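PDB 6KYY: pyridine nucleotide-disulphide oxidoreductase dimerisation region from Escherichia coli BL21, which is an FAD-containing disulfide reductase induced by hypochlorous acid, binds copper(II), and is probably involved in resistance to reactive chlorine species. Local coordinates for residues B[129-134]-B[319-324]; B[387-392]-B[442-447]; B[54-59]-B[79-84]. All coordinates share one frame; numbering follows the deposited sequence.

The three contacts are separate pieces of packing: no two of them touch. Contacts 1 and 3 both lie in the nucleotide-binding part of the chain and reach the same FAD from different ends. In contact 1 the strand 130-132 runs on to Asn133 and Thr134 beside the pyrophosphate and adenine, whereas contact 3 carries Cys55 and Lys59 to the flavin ring and a copper ion. Their centres are 28 Å apart, with nearest atoms about 12 Å from each other. Contact 2 belongs to the dimerisation domain, away from the annotated sites; its centre lies 41 Å from that of contact 1 and 39 Å from that of contact 3.

Contact 1 of 3, residues B[129-134]-B[319-324]; sequences KIFINT and DELLGE. With FAD (flavin-adenine dinucleotide), chain N.
The FAD-binding Rossmann-type domain carries this contact on one of its central strands, 130-132, where Phe131 and, two residues before it, Lys129 meet Leu321 in the last turn of helix 307-321. The two methyl branches of Leu321 share the work. CD1 goes to the far end of the phenyl ring, 3.6 Å from Phe131 CZ and 3.7 Å from Phe131 CE2. CD2 turns to the lysine and lies 4.0 Å from CD of Lys129, so the aliphatic part of that chain, not its ammonium group, makes the contact. The lysine and leucine chains run alongside each other with opposite sense, whereas the side chains of Phe131 and Leu321 come from opposite directions, the methyl meeting the ring obliquely. With CG of Phe131 anti to the carbonyl carbon (chi1 -52°), the ring reaches out from the strand toward the helix end. Trp295 of the neighbouring strand 294-296 stacks on this ring and also touches Lys129 and Leu321, while Leu25 and Leu29 of helix 20-31 extend the apolar cluster.

Farther along the same segment the chain reaches the cofactor. Asn133 ND2 gives a weak hydrogen bond to O1P of FAD at 3.4 Å, and its OD1 accepts one from the backbone N of Gly22. Thr134 lays its CG2 methyl 3.5 Å from N7A of the adenine.

No hydrogen bond joins the strand to the helix end, so their association here rests on the apolar contacts of Leu321, while Asn133 bonds to Gly22, Met297 and FAD.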
loop_
_atom_site.group_PDB
_atom_site.type_symbol
_atom_site.label_atom_id
_atom_site.label_comp_id
_atom_site.label_asym_id
_atom_site.label_seq_id
_atom_site.Cartn_x
_atom_site.Cartn_y
_atom_site.Cartn_z
ATOM N N LYS B 129 -16.178 14.896 -34.360
ATOM C CA LYS B 129 -16.372 13.740 -33.501
ATOM C C LYS B 129 -16.863 14.228 -32.148
ATOM O O LYS B 129 -16.441 15.287 -31.674
ATOM C CB LYS B 129 -15.077 12.933 -33.326
ATOM C CG LYS B 129 -14.240 12.780 -34.587
ATOM C CD LYS B 129 -13.044 11.876 -34.334
ATOM C CE LYS B 129 -12.333 11.504 -35.626
ATOM N NZ LYS B 129 -13.053 12.004 -36.830
ATOM N N ILE B 130 -17.764 13.467 -31.533
ATOM C CA ILE B 130 -18.321 13.815 -30.231
ATOM C C ILE B 130 -18.176 12.617 -29.304
ATOM O O ILE B 130 -18.401 11.472 -29.710
ATOM C CB ILE B 130 -19.796 14.259 -30.337
ATOM C CG1 ILE B 130 -19.960 15.293 -31.454
ATOM C CG2 ILE B 130 -20.275 14.835 -29.017
ATOM C CD1 ILE B 130 -21.394 15.684 -31.728
ATOM N N PHE B 131 -17.797 12.883 -28.055
ATOM C CA PHE B 131 -17.494 11.844 -27.075
ATOM C C PHE B 131 -18.360 12.068 -25.841
ATOM O O PHE B 131 -18.207 13.079 -25.147
ATOM C CB PHE B 131 -16.008 11.853 -26.717
ATOM C CG PHE B 131 -15.095 11.812 -27.912
ATOM C CD1 PHE B 131 -14.751 12.976 -28.583
ATOM C CD2 PHE B 131 -14.576 10.610 -28.364
ATOM C CE1 PHE B 131 -13.914 12.940 -29.682
ATOM C CE2 PHE B 131 -13.737 10.568 -29.463
ATOM C CZ PHE B 131 -13.407 11.734 -30.122
ATOM N N ILE B 132 -19.259 11.128 -25.570
ATOM C CA ILE B 132 -20.173 11.233 -24.437
ATOM C C ILE B 132 -19.455 10.764 -23.176
ATOM O O ILE B 132 -18.948 9.640 -23.119
ATOM C CB ILE B 132 -21.450 10.419 -24.684
ATOM C CG1 ILE B 132 -22.235 11.006 -25.859
ATOM C CG2 ILE B 132 -22.307 10.373 -23.426
ATOM C CD1 ILE B 132 -23.627 10.429 -26.019
ATOM N N ASN B 133 -19.419 11.624 -22.160
ATOM C CA ASN B 133 -18.698 11.357 -20.919
ATOM C C ASN B 133 -19.449 11.944 -19.731
ATOM O O ASN B 133 -18.856 12.573 -18.848
ATOM C CB ASN B 133 -17.274 11.911 -20.988
ATOM C CG ASN B 133 -16.370 11.345 -19.910
ATOM O OD1 ASN B 133 -15.334 11.924 -19.589
ATOM N ND2 ASN B 133 -16.760 10.209 -19.344
ATOM N N THR B 134 -20.766 11.743 -19.687
ATOM C CA THR B 134 -21.606 12.394 -18.689
ATOM C C THR B 134 -21.666 11.651 -17.360
ATOM O O THR B 134 -22.152 12.220 -16.377
ATOM C CB THR B 134 -23.029 12.574 -19.226
ATOM O OG1 THR B 134 -23.520 11.322 -19.720
ATOM C CG2 THR B 134 -23.046 13.599 -20.348
ATOM N N ASP B 319 -6.305 4.861 -28.691
ATOM C CA ASP B 319 -5.660 3.917 -29.593
ATOM C C ASP B 319 -6.295 3.913 -30.977
ATOM O O ASP B 319 -5.681 3.414 -31.925
ATOM C CB ASP B 319 -5.702 2.510 -28.997
ATOM C CG ASP B 319 -4.625 1.606 -29.561
ATOM O OD1 ASP B 319 -3.575 2.126 -29.992
ATOM O OD2 ASP B 319 -4.827 0.375 -29.571
ATOM N N GLU B 320 -7.506 4.449 -31.118
ATOM C CA GLU B 320 -8.149 4.512 -32.423
ATOM C C GLU B 320 -7.880 5.831 -33.137
ATOM O O GLU B 320 -7.633 5.841 -34.347
ATOM C CB GLU B 320 -9.659 4.300 -32.283
ATOM C CG GLU B 320 -10.398 4.275 -33.611
ATOM C CD GLU B 320 -11.808 3.740 -33.489
ATOM O OE1 GLU B 320 -12.024 2.551 -33.804
ATOM O OE2 GLU B 320 -12.703 4.510 -33.082
ATOM N N LEU B 321 -7.916 6.947 -32.407
ATOM C CA LEU B 321 -7.748 8.253 -33.034
ATOM C C LEU B 321 -6.288 8.589 -33.305
ATOM O O LEU B 321 -5.994 9.320 -34.257
ATOM C CB LEU B 321 -8.370 9.341 -32.158
ATOM C CG LEU B 321 -9.797 9.109 -31.661
ATOM C CD1 LEU B 321 -10.238 10.255 -30.765
ATOM C CD2 LEU B 321 -10.751 8.939 -32.831
ATOM N N LEU B 322 -5.363 8.078 -32.492
ATOM C CA LEU B 322 -3.965 8.477 -32.579
ATOM C C LEU B 322 -3.043 7.351 -33.038
ATOM O O LEU B 322 -1.818 7.510 -32.984
ATOM C CB LEU B 322 -3.503 9.042 -31.234
ATOM C CG LEU B 322 -4.189 10.355 -30.840
ATOM C CD1 LEU B 322 -3.436 11.065 -29.725
ATOM C CD2 LEU B 322 -4.347 11.272 -32.047
ATOM N N GLY B 323 -3.587 6.228 -33.485
ATOM C CA GLY B 323 -2.818 5.243 -34.220
ATOM C C GLY B 323 -2.596 3.957 -33.440
ATOM O O GLY B 323 -3.050 3.786 -32.308
ATOM N N GLU B 324 -1.858 3.053 -34.098
ATOM C CA GLU B 324 -1.561 1.701 -33.612
ATOM C C GLU B 324 -2.807 0.817 -33.622
ATOM O O GLU B 324 -3.022 0.006 -32.721
ATOM C CB GLU B 324 -0.915 1.714 -32.221
ATOM C CG GLU B 324 0.020 0.534 -31.964
ATOM C CD GLU B 324 -0.627 -0.561 -31.136
ATOM O OE1 GLU B 324 -0.250 -1.740 -31.307
ATOM O OE2 GLU B 324 -1.516 -0.244 -30.317
HETATM P PA FAD N . -17.863 11.503 -14.367
HETATM O O1A FAD N . -19.093 11.024 -13.691
HETATM O O2A FAD N . -16.592 11.513 -13.511
HETATM O O5B FAD N . -18.092 12.930 -14.978
HETATM C C5B FAD N . -19.421 13.435 -15.223
HETATM C C4B FAD N . -19.328 14.911 -15.520
HETATM O O4B FAD N . -20.172 15.239 -16.648
HETATM C C3B FAD N . -19.751 15.833 -14.375
HETATM O O3B FAD N . -18.822 16.899 -14.222
HETATM C C2B FAD N . -21.131 16.330 -14.816
HETATM O O2B FAD N . -21.409 17.633 -14.314
HETATM C C1B FAD N . -20.961 16.364 -16.331
HETATM N N9A FAD N . -22.211 16.282 -17.081
HETATM C C8A FAD N . -23.240 15.399 -16.885
HETATM N N7A FAD N . -24.248 15.559 -17.712
HETATM C C5A FAD N . -23.853 16.625 -18.506
HETATM C C6A FAD N . -24.476 17.293 -19.578
HETATM N N6A FAD N . -25.681 16.969 -20.056
HETATM N N1A FAD N . -23.808 18.318 -20.153
HETATM C C2A FAD N . -22.603 18.646 -19.681
HETATM N N3A FAD N . -21.918 18.092 -18.677
HETATM C C4A FAD N . -22.600 17.081 -18.129
HETATM N N1 FAD N . -14.534 4.732 -8.515
HETATM C C2 FAD N . -13.377 4.065 -8.228
HETATM O O2 FAD N . -12.648 3.619 -9.122
HETATM N N3 FAD N . -13.001 3.879 -6.910
HETATM C C4 FAD N . -13.703 4.295 -5.796
HETATM O O4 FAD N . -13.258 4.079 -4.670
HETATM C C4X FAD N . -14.934 4.999 -6.110
HETATM N N5 FAD N . -15.645 5.458 -5.123
HETATM C C5X FAD N . -16.815 6.135 -5.423
HETATM C C6 FAD N . -17.598 6.616 -4.375
HETATM C C7 FAD N . -18.782 7.303 -4.623
HETATM C C7M FAD N . -19.601 7.809 -3.466
HETATM C C8 FAD N . -19.196 7.513 -5.948
HETATM C C8M FAD N . -20.472 8.252 -6.251
HETATM C C9 FAD N . -18.418 7.033 -6.998
HETATM C C9A FAD N . -17.235 6.349 -6.745
HETATM N N10 FAD N . -16.421 5.856 -7.784
HETATM C C10 FAD N . -15.263 5.173 -7.503
HETATM C "C1'" FAD N . -16.807 6.037 -9.191
HETATM C "C2'" FAD N . -16.198 7.280 -9.831
HETATM O "O2'" FAD N . -16.686 8.458 -9.187
HETATM C "C3'" FAD N . -16.584 7.322 -11.310
HETATM O "O3'" FAD N . -16.711 5.990 -11.793
HETATM C "C4'" FAD N . -15.595 8.079 -12.198
HETATM O "O4'" FAD N . -15.650 9.473 -11.891
HETATM C "C5'" FAD N . -15.845 7.853 -13.675
HETATM O "O5'" FAD N . -16.842 8.790 -14.132
HETATM P P FAD N . -16.982 9.152 -15.659
HETATM O O1P FAD N . -15.594 9.213 -16.303
HETATM O O2P FAD N . -17.929 8.232 -16.325
HETATM O O3P FAD N . -17.573 10.624 -15.654
#

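Contact 2 of 3, residues B[387-392]-B[442-447]; sequences AIVDNK and DLFSLV
Phe444, the first residue beyond helix 439-443, meets Ala387 of strand 384-390 with the outer end of its ring: CZ and CE2 of Phe444 both lie 3.4 Å from Ala387 CB. CG of the phenylalanine lies anti to the carbonyl carbon (chi1 -67°), and the ring extends across to the strand, backed by the preceding Leu443, whose CG stands over the ring centre, 4.3 Å above the plane. The alanine methyl meets the ring obliquely, and next to CE2 on the same flank, CD2 of Phe444 lies 4.2 Å from CG2 of Val389.

The strand belongs to the five-stranded antiparallel sheet of the dimerisation domain, paired with 362-368 and 396-402, and the C-terminal segment packs across one side of it. Ala387 and Val389, two residues apart, both point toward that segment, whereas Ile388 between them points away.

After Leu446 the chain brings Val447 back to the sheet. Its CG2 rests 4.1 Å from CG2 of Val389, the two side chains crossing at a slant, and Val447 also touches Gln363 and Val365 on the adjoining strand. Tyr423 packs against Val389, Phe444 and Val447 together.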
loop_
_atom_site.group_PDB
_atom_site.type_symbol
_atom_site.label_atom_id
_atom_site.label_comp_id
_atom_site.label_asym_id
_atom_site.label_seq_id
_atom_site.Cartn_x
_atom_site.Cartn_y
_atom_site.Cartn_z
ATOM N N ALA B 387 -7.366 -16.876 -0.944
ATOM C CA ALA B 387 -7.271 -16.951 -2.391
ATOM C C ALA B 387 -7.569 -18.378 -2.822
ATOM O O ALA B 387 -7.637 -19.297 -2.001
ATOM C CB ALA B 387 -5.897 -16.501 -2.895
ATOM N N ILE B 388 -7.755 -18.558 -4.125
ATOM C CA ILE B 388 -8.169 -19.834 -4.694
ATOM C C ILE B 388 -7.133 -20.251 -5.726
ATOM O O ILE B 388 -6.849 -19.501 -6.668
ATOM C CB ILE B 388 -9.570 -19.748 -5.318
ATOM C CG1 ILE B 388 -10.562 -19.190 -4.296
ATOM C CG2 ILE B 388 -10.024 -21.115 -5.804
ATOM C CD1 ILE B 388 -11.640 -18.336 -4.903
ATOM N N VAL B 389 -6.575 -21.444 -5.548
ATOM C CA VAL B 389 -5.566 -21.999 -6.440
ATOM C C VAL B 389 -6.206 -23.120 -7.244
ATOM O O VAL B 389 -6.930 -23.955 -6.689
ATOM C CB VAL B 389 -4.346 -22.513 -5.657
ATOM C CG1 VAL B 389 -3.321 -23.121 -6.605
ATOM C CG2 VAL B 389 -3.733 -21.387 -4.838
ATOM N N ASP B 390 -5.955 -23.130 -8.551
ATOM C CA ASP B 390 -6.400 -24.212 -9.421
ATOM C C ASP B 390 -5.281 -25.242 -9.520
ATOM O O ASP B 390 -4.156 -24.908 -9.908
ATOM C CB ASP B 390 -6.781 -23.673 -10.801
ATOM C CG ASP B 390 -6.999 -24.772 -11.825
ATOM O OD1 ASP B 390 -6.791 -24.507 -13.027
ATOM O OD2 ASP B 390 -7.387 -25.896 -11.437
ATOM N N ASN B 391 -5.593 -26.495 -9.181
ATOM C CA ASN B 391 -4.555 -27.507 -9.009
ATOM C C ASN B 391 -4.016 -28.036 -10.333
ATOM O O ASN B 391 -2.844 -28.421 -10.404
ATOM C CB ASN B 391 -5.089 -28.664 -8.164
ATOM C CG ASN B 391 -4.978 -28.397 -6.677
ATOM O OD1 ASN B 391 -4.058 -27.717 -6.222
ATOM N ND2 ASN B 391 -5.919 -28.935 -5.908
ATOM N N LYS B 392 -4.842 -28.075 -11.381
ATOM C CA LYS B 392 -4.371 -28.603 -12.658
ATOM C C LYS B 392 -3.354 -27.676 -13.313
ATOM O O LYS B 392 -2.413 -28.150 -13.960
ATOM C CB LYS B 392 -5.558 -28.847 -13.595
ATOM C CG LYS B 392 -5.184 -28.996 -15.064
ATOM C CD LYS B 392 -6.305 -29.639 -15.867
ATOM C CE LYS B 392 -6.244 -31.156 -15.788
ATOM N NZ LYS B 392 -7.352 -31.795 -16.552
ATOM N N ASP B 442 3.368 -15.884 3.172
ATOM C CA ASP B 442 2.762 -16.800 4.130
ATOM C C ASP B 442 1.391 -17.285 3.678
ATOM O O ASP B 442 0.960 -18.370 4.085
ATOM C CB ASP B 442 2.655 -16.126 5.501
ATOM C CG ASP B 442 3.910 -15.360 5.877
ATOM O OD1 ASP B 442 3.800 -14.164 6.221
ATOM O OD2 ASP B 442 5.008 -15.954 5.830
ATOM N N LEU B 443 0.697 -16.511 2.839
ATOM C CA LEU B 443 -0.652 -16.896 2.430
ATOM C C LEU B 443 -0.630 -18.090 1.482
ATOM O O LEU B 443 -1.432 -19.020 1.630
ATOM C CB LEU B 443 -1.366 -15.712 1.779
ATOM C CG LEU B 443 -2.692 -16.050 1.090
ATOM C CD1 LEU B 443 -3.700 -16.591 2.096
ATOM C CD2 LEU B 443 -3.258 -14.841 0.358
ATOM N N PHE B 444 0.271 -18.081 0.501
ATOM C CA PHE B 444 0.362 -19.152 -0.481
ATOM C C PHE B 444 1.389 -20.210 -0.102
ATOM O O PHE B 444 1.649 -21.122 -0.895
ATOM C CB PHE B 444 0.666 -18.575 -1.863
ATOM C CG PHE B 444 -0.456 -17.748 -2.424
ATOM C CD1 PHE B 444 -0.329 -16.374 -2.555
ATOM C CD2 PHE B 444 -1.644 -18.344 -2.806
ATOM C CE1 PHE B 444 -1.366 -15.611 -3.068
ATOM C CE2 PHE B 444 -2.681 -17.589 -3.316
ATOM C CZ PHE B 444 -2.541 -16.219 -3.447
ATOM N N SER B 445 1.972 -20.115 1.094
ATOM C CA SER B 445 2.696 -21.251 1.646
ATOM C C SER B 445 1.742 -22.320 2.157
ATOM O O SER B 445 2.141 -23.482 2.289
ATOM C CB SER B 445 3.625 -20.798 2.773
ATOM O OG SER B 445 4.626 -19.922 2.288
ATOM N N LEU B 446 0.490 -21.953 2.424
ATOM C CA LEU B 446 -0.536 -22.873 2.897
ATOM C C LEU B 446 -1.102 -23.752 1.789
ATOM O O LEU B 446 -2.111 -24.428 2.013
ATOM C CB LEU B 446 -1.671 -22.092 3.565
ATOM C CG LEU B 446 -1.270 -21.061 4.621
ATOM C CD1 LEU B 446 -2.315 -19.962 4.723
ATOM C CD2 LEU B 446 -1.060 -21.733 5.968
ATOM N N VAL B 447 -0.487 -23.755 0.612
ATOM C CA VAL B 447 -0.951 -24.563 -0.508
ATOM C C VAL B 447 -0.263 -25.920 -0.452
ATOM O O VAL B 447 0.967 -26.001 -0.347
ATOM C CB VAL B 447 -0.675 -23.856 -1.845
ATOM C CG1 VAL B 447 -1.313 -24.621 -2.994
ATOM C CG2 VAL B 447 -1.183 -22.423 -1.805
#

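Contact 3 of 3, residues B[54-59]-B[79-84]; sequences GCIPTK and NEVVNF. With CU (copper (II) ion), chain V; FAD (flavin-adenine dinucleotide), chain N.
Ile56 meets Val81 through a single pair of methyl groups, Ile56 CG2 and Val81 CG1, 3.6 Å apart. From CB, which points toward helix 71-94, the isoleucine side chain forks. CG2 takes the place anti to the backbone N and is the branch that touches the valine, the two side chains meeting at a slant. The side chain as a whole also touches Cys50 and Ile51 of helix 49-53, Leu85 of helix 71-94 and, across the dimer interface, Pro373 of the second subunit.

One residue on, the ring of Pro57 presents CB to CG1 of Val82 at 3.7 Å. Pro57 and Val82 have the nearest CA atoms of the two segments, 6.4 Å apart, and no hydrogen bond spans the contact.

Helix 55-65 begins with Cys55, the second cysteine of the redox-active pair in this class I family of pyridine nucleotide-disulfide oxidoreductases; Cys50 lies on the preceding helix, 49-53. Here Cys50 and Cys55 are not joined as a disulfide but share a copper ion, bound by Cys55 SG at 2.1 Å. That sulfur also sits beside the flavin, close to C4X. Cys55 and Ile56 are consecutive, so the helix directs one side chain to metal and flavin and the next into the apolar seam.

A turn later, Lys59 can be followed out to the same flavin. Beyond CB its chain bends at chi2 and chi3, which brings CE of Lys59 to 3.1 Å from FAD O4. At the tip, NZ of Lys59 donates hydrogen bonds to FAD O4, 2.9 Å away, and to FAD N5, 3.2 Å away, and it forms a salt bridge with Glu179.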
loop_
_atom_site.group_PDB
_atom_site.type_symbol
_atom_site.label_atom_id
_atom_site.label_comp_id
_atom_site.label_asym_id
_atom_site.label_seq_id
_atom_site.Cartn_x
_atom_site.Cartn_y
_atom_site.Cartn_z
ATOM N N GLY B 54 -16.917 12.047 -5.393
ATOM C CA GLY B 54 -16.654 10.623 -5.521
ATOM C C GLY B 54 -15.546 10.054 -4.654
ATOM O O GLY B 54 -15.678 10.003 -3.429
ATOM N N CYS B 55 -14.448 9.611 -5.276
ATOM C CA CYS B 55 -13.401 8.906 -4.534
ATOM C C CYS B 55 -12.701 9.816 -3.533
ATOM O O CYS B 55 -12.523 9.450 -2.366
ATOM C CB CYS B 55 -12.355 8.328 -5.484
ATOM S SG CYS B 55 -12.872 7.150 -6.684
ATOM N N ILE B 56 -12.270 10.992 -3.979
ATOM C CA ILE B 56 -11.335 11.807 -3.206
ATOM C C ILE B 56 -11.977 12.341 -1.926
ATOM O O ILE B 56 -11.390 12.164 -0.849
ATOM C CB ILE B 56 -10.753 12.939 -4.064
ATOM C CG1 ILE B 56 -10.147 12.356 -5.344
ATOM C CG2 ILE B 56 -9.709 13.717 -3.274
ATOM C CD1 ILE B 56 -9.127 13.246 -6.008
ATOM N N PRO B 57 -13.153 12.984 -1.960
ATOM C CA PRO B 57 -13.740 13.429 -0.684
ATOM C C PRO B 57 -14.121 12.273 0.221
ATOM O O PRO B 57 -13.970 12.376 1.445
ATOM C CB PRO B 57 -14.965 14.243 -1.124
ATOM C CG PRO B 57 -15.329 13.671 -2.440
ATOM C CD PRO B 57 -14.022 13.340 -3.099
ATOM N N THR B 58 -14.603 11.168 -0.352
ATOM C CA THR B 58 -14.968 10.005 0.451
ATOM C C THR B 58 -13.755 9.446 1.184
ATOM O O THR B 58 -13.788 9.249 2.403
ATOM C CB THR B 58 -15.597 8.932 -0.441
ATOM O OG1 THR B 58 -16.568 9.535 -1.304
ATOM C CG2 THR B 58 -16.268 7.853 0.393
ATOM N N LYS B 59 -12.667 9.200 0.453
ATOM C CA LYS B 59 -11.487 8.584 1.048
ATOM C C LYS B 59 -10.730 9.553 1.946
ATOM O O LYS B 59 -10.102 9.125 2.922
ATOM C CB LYS B 59 -10.561 8.045 -0.046
ATOM C CG LYS B 59 -10.884 6.625 -0.525
ATOM C CD LYS B 59 -12.378 6.413 -0.732
ATOM C CE LYS B 59 -12.671 5.707 -2.042
ATOM N NZ LYS B 59 -14.133 5.552 -2.289
ATOM N N ASN B 79 -12.822 19.759 2.165
ATOM C CA ASN B 79 -13.056 20.886 1.269
ATOM C C ASN B 79 -11.759 21.375 0.636
ATOM O O ASN B 79 -11.725 21.692 -0.559
ATOM C CB ASN B 79 -13.739 22.025 2.023
ATOM C CG ASN B 79 -15.219 21.787 2.221
ATOM O OD1 ASN B 79 -15.832 20.985 1.520
ATOM N ND2 ASN B 79 -15.804 22.487 3.186
ATOM N N GLU B 80 -10.679 21.440 1.420
ATOM C CA GLU B 80 -9.411 21.936 0.891
ATOM C C GLU B 80 -8.849 21.014 -0.183
ATOM O O GLU B 80 -8.189 21.481 -1.119
ATOM C CB GLU B 80 -8.400 22.105 2.025
ATOM C CG GLU B 80 -8.502 23.433 2.756
ATOM C CD GLU B 80 -8.410 23.278 4.263
ATOM O OE1 GLU B 80 -7.764 22.313 4.724
ATOM O OE2 GLU B 80 -8.985 24.120 4.984
ATOM N N VAL B 81 -9.100 19.710 -0.069
ATOM C CA VAL B 81 -8.581 18.767 -1.053
ATOM C C VAL B 81 -9.428 18.783 -2.320
ATOM O O VAL B 81 -8.892 18.757 -3.435
ATOM C CB VAL B 81 -8.494 17.356 -0.441
ATOM C CG1 VAL B 81 -8.057 16.347 -1.489
ATOM C CG2 VAL B 81 -7.536 17.350 0.740
ATOM N N VAL B 82 -10.756 18.829 -2.183
ATOM C CA VAL B 82 -11.602 18.872 -3.373
ATOM C C VAL B 82 -11.409 20.185 -4.120
ATOM O O VAL B 82 -11.427 20.215 -5.357
ATOM C CB VAL B 82 -13.085 18.626 -3.015
ATOM C CG1 VAL B 82 -13.235 17.391 -2.131
ATOM C CG2 VAL B 82 -13.723 19.845 -2.351
ATOM N N ASN B 83 -11.197 21.286 -3.395
ATOM C CA ASN B 83 -11.091 22.587 -4.042
ATOM C C ASN B 83 -9.729 22.790 -4.685
ATOM O O ASN B 83 -9.627 23.490 -5.698
ATOM C CB ASN B 83 -11.373 23.702 -3.035
ATOM C CG ASN B 83 -12.857 23.942 -2.830
ATOM O OD1 ASN B 83 -13.628 23.994 -3.789
ATOM N ND2 ASN B 83 -13.267 24.079 -1.575
ATOM N N PHE B 84 -8.678 22.195 -4.119
ATOM C CA PHE B 84 -7.369 22.278 -4.753
ATOM C C PHE B 84 -7.349 21.513 -6.069
ATOM O O PHE B 84 -6.836 22.012 -7.077
ATOM C CB PHE B 84 -6.284 21.748 -3.816
ATOM C CG PHE B 84 -4.911 21.758 -4.425
ATOM C CD1 PHE B 84 -4.089 22.863 -4.289
ATOM C CD2 PHE B 84 -4.445 20.668 -5.146
ATOM C CE1 PHE B 84 -2.828 22.882 -4.855
ATOM C CE2 PHE B 84 -3.190 20.683 -5.718
ATOM C CZ PHE B 84 -2.379 21.790 -5.570
HETATM CU CU CU V . -12.968 8.824 -8.012
HETATM P PA FAD N . -17.863 11.503 -14.367
HETATM O O1A FAD N . -19.093 11.024 -13.691
HETATM O O2A FAD N . -16.592 11.513 -13.511
HETATM O O5B FAD N . -18.092 12.930 -14.978
HETATM C C5B FAD N . -19.421 13.435 -15.223
HETATM C C4B FAD N . -19.328 14.911 -15.520
HETATM O O4B FAD N . -20.172 15.239 -16.648
HETATM C C3B FAD N . -19.751 15.833 -14.375
HETATM O O3B FAD N . -18.822 16.899 -14.222
HETATM C C2B FAD N . -21.131 16.330 -14.816
HETATM O O2B FAD N . -21.409 17.633 -14.314
HETATM C C1B FAD N . -20.961 16.364 -16.331
HETATM N N9A FAD N . -22.211 16.282 -17.081
HETATM C C8A FAD N . -23.240 15.399 -16.885
HETATM N N7A FAD N . -24.248 15.559 -17.712
HETATM C C5A FAD N . -23.853 16.625 -18.506
HETATM C C6A FAD N . -24.476 17.293 -19.578
HETATM N N6A FAD N . -25.681 16.969 -20.056
HETATM N N1A FAD N . -23.808 18.318 -20.153
HETATM C C2A FAD N . -22.603 18.646 -19.681
HETATM N N3A FAD N . -21.918 18.092 -18.677
HETATM C C4A FAD N . -22.600 17.081 -18.129
HETATM N N1 FAD N . -14.534 4.732 -8.515
HETATM C C2 FAD N . -13.377 4.065 -8.228
HETATM O O2 FAD N . -12.648 3.619 -9.122
HETATM N N3 FAD N . -13.001 3.879 -6.910
HETATM C C4 FAD N . -13.703 4.295 -5.796
HETATM O O4 FAD N . -13.258 4.079 -4.670
HETATM C C4X FAD N . -14.934 4.999 -6.110
HETATM N N5 FAD N . -15.645 5.458 -5.123
HETATM C C5X FAD N . -16.815 6.135 -5.423
HETATM C C6 FAD N . -17.598 6.616 -4.375
HETATM C C7 FAD N . -18.782 7.303 -4.623
HETATM C C7M FAD N . -19.601 7.809 -3.466
HETATM C C8 FAD N . -19.196 7.513 -5.948
HETATM C C8M FAD N . -20.472 8.252 -6.251
HETATM C C9 FAD N . -18.418 7.033 -6.998
HETATM C C9A FAD N . -17.235 6.349 -6.745
HETATM N N10 FAD N . -16.421 5.856 -7.784
HETATM C C10 FAD N . -15.263 5.173 -7.503
HETATM C "C1'" FAD N . -16.807 6.037 -9.191
HETATM C "C2'" FAD N . -16.198 7.280 -9.831
HETATM O "O2'" FAD N . -16.686 8.458 -9.187
HETATM C "C3'" FAD N . -16.584 7.322 -11.310
HETATM O "O3'" FAD N . -16.711 5.990 -11.793
HETATM C "C4'" FAD N . -15.595 8.079 -12.198
HETATM O "O4'" FAD N . -15.650 9.473 -11.891
HETATM C "C5'" FAD N . -15.845 7.853 -13.675
HETATM O "O5'" FAD N . -16.842 8.790 -14.132
HETATM P P FAD N . -16.982 9.152 -15.659
HETATM O O1P FAD N . -15.594 9.213 -16.303
HETATM O O2P FAD N . -17.929 8.232 -16.325
HETATM O O3P FAD N . -17.573 10.624 -15.654
#